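Local atomic coordinates of N-alpha-acetyltransferase 30 (Saccharomyces cerevisiae, PDB entry 6YGA), a protein that catalyses, as the catalytic subunit of the NatC complex, the transfer of acetyl from acetyl-CoA to the N-terminal methionine of proteins such as the L-A virus GAG protein. Residues G82-E87 with K98-A103. Sequence-based numbering, arbitrary orientation.
With EDO (1,2-ethanediol), chain K.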
# COMPACT_ATOMS: atom_id res chain seq x y z
N GLY A 82 -12.15 -0.85 -18.21
CA GLY A 82 -12.83 -0.86 -16.93
C GLY A 82 -13.34 -2.23 -16.52
O GLY A 82 -13.12 -2.67 -15.39
N MSE A 83 -14.04 -2.91 -17.43
CA MSE A 83 -14.60 -4.22 -17.13
C MSE A 83 -14.43 -5.23 -18.27
O MSE A 83 -14.48 -4.88 -19.45
CB MSE A 83 -16.09 -4.09 -16.79
CG MSE A 83 -16.37 -3.34 -15.50
SE MSE A 83 -16.74 -1.44 -15.77
CE MSE A 83 -18.59 -1.58 -16.38
N LEU A 84 -14.24 -6.49 -17.89
CA LEU A 84 -14.13 -7.60 -18.83
C LEU A 84 -14.79 -8.81 -18.21
O LEU A 84 -14.34 -9.29 -17.16
CB LEU A 84 -12.67 -7.89 -19.18
CG LEU A 84 -12.44 -9.00 -20.21
CD1 LEU A 84 -13.06 -8.63 -21.56
CD2 LEU A 84 -10.95 -9.29 -20.36
N ALA A 85 -15.85 -9.30 -18.83
CA ALA A 85 -16.59 -10.45 -18.33
C ALA A 85 -16.90 -11.40 -19.48
O ALA A 85 -17.22 -10.96 -20.58
CB ALA A 85 -17.88 -10.02 -17.62
N VAL A 86 -16.79 -12.70 -19.21
CA VAL A 86 -17.14 -13.75 -20.16
C VAL A 86 -17.97 -14.78 -19.40
O VAL A 86 -17.61 -15.17 -18.29
CB VAL A 86 -15.90 -14.40 -20.79
CG1 VAL A 86 -16.28 -15.69 -21.52
CG2 VAL A 86 -15.22 -13.43 -21.75
N GLU A 87 -19.08 -15.20 -20.00
CA GLU A 87 -19.99 -16.13 -19.35
C GLU A 87 -19.28 -17.45 -19.04
O GLU A 87 -18.41 -17.90 -19.80
CB GLU A 87 -21.22 -16.38 -20.22
CG GLU A 87 -22.40 -16.95 -19.48
CD GLU A 87 -23.71 -16.70 -20.20
OE1 GLU A 87 -23.76 -15.76 -21.02
OE2 GLU A 87 -24.69 -17.44 -19.95
N LYS A 98 -10.23 -11.92 -27.65
CA LYS A 98 -10.72 -11.24 -28.84
C LYS A 98 -11.41 -9.93 -28.49
O LYS A 98 -11.31 -8.95 -29.23
CB LYS A 98 -11.66 -12.16 -29.62
CG LYS A 98 -11.80 -11.77 -31.08
CD LYS A 98 -10.45 -11.81 -31.78
CE LYS A 98 -10.56 -11.33 -33.22
NZ LYS A 98 -9.29 -11.54 -33.95
N LEU A 99 -12.11 -9.90 -27.35
CA LEU A 99 -12.75 -8.66 -26.92
C LEU A 99 -11.71 -7.60 -26.56
O LEU A 99 -11.90 -6.41 -26.87
CB LEU A 99 -13.67 -8.93 -25.73
CG LEU A 99 -15.04 -9.54 -26.04
CD1 LEU A 99 -15.68 -10.09 -24.78
CD2 LEU A 99 -15.94 -8.50 -26.68
N VAL A 100 -10.62 -8.00 -25.91
CA VAL A 100 -9.56 -7.05 -25.60
C VAL A 100 -8.92 -6.54 -26.89
O VAL A 100 -8.66 -5.34 -27.03
CB VAL A 100 -8.51 -7.69 -24.67
CG1 VAL A 100 -7.36 -6.74 -24.43
CG2 VAL A 100 -9.15 -8.08 -23.34
N GLU A 101 -8.69 -7.44 -27.85
CA GLU A 101 -8.05 -7.04 -29.10
C GLU A 101 -8.90 -6.05 -29.88
O GLU A 101 -8.38 -5.09 -30.45
CB GLU A 101 -7.73 -8.27 -29.94
CG GLU A 101 -6.56 -9.10 -29.43
CD GLU A 101 -6.29 -10.33 -30.28
OE1 GLU A 101 -7.22 -10.78 -30.99
OE2 GLU A 101 -5.15 -10.84 -30.25
N ILE A 102 -10.21 -6.29 -29.94
CA ILE A 102 -11.06 -5.39 -30.72
C ILE A 102 -11.23 -4.05 -30.00
O ILE A 102 -11.38 -3.01 -30.65
CB ILE A 102 -12.42 -6.05 -31.02
CG1 ILE A 102 -13.23 -5.21 -32.01
CG2 ILE A 102 -13.22 -6.28 -29.75
CD1 ILE A 102 -14.49 -5.87 -32.47
N ALA A 103 -11.18 -4.04 -28.67
CA ALA A 103 -11.28 -2.79 -27.93
C ALA A 103 -10.01 -1.97 -28.05
O ALA A 103 -10.06 -0.75 -28.27
CB ALA A 103 -11.60 -3.07 -26.46
C1 EDO K . -8.93 -5.75 -16.19
O1 EDO K . -9.16 -7.16 -16.22
C2 EDO K . -10.23 -5.02 -16.47
O2 EDO K . -11.18 -5.35 -15.45
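L84 reaches from the strand to the helix with both of its methyls, and the two go to different helix residues. CD2 meets the CG2 methyl of V100 at 3.7 Å, the two side chains crossing at about a right angle, while CD1 lies 4.2 Å from CB of L99. With CG anti to the backbone N (chi1 -177°), the leucine extends from the strand, chi2 of 62° turns CD2 to V100 and CD1 to L99, and V100 offers the branch that stands anti to its own carbonyl carbon. The contact is thus a small apolar one, burying 139 Å² in all, and it illustrates how a helix is laid on a sheet within a beta-alpha-beta unit, here strand 76-86, helix 95-109 and strand 114-120 of the GNAT fold. Backbone bonds to V66 and C64 hold the strand against strand 61-72, with a classic beta bulge where G82 and M83 (selenomethionine in the crystal) both face V66. On the sheet's other face A85 and M83 pack on I23 of helix 13-26. E101 packs on F578 of the N-alpha-acetyltransferase 35 subunit, whereas helix 95-109 rests L99 on Y5 of strand 3-7 and A103 on I65 of strand 61-72.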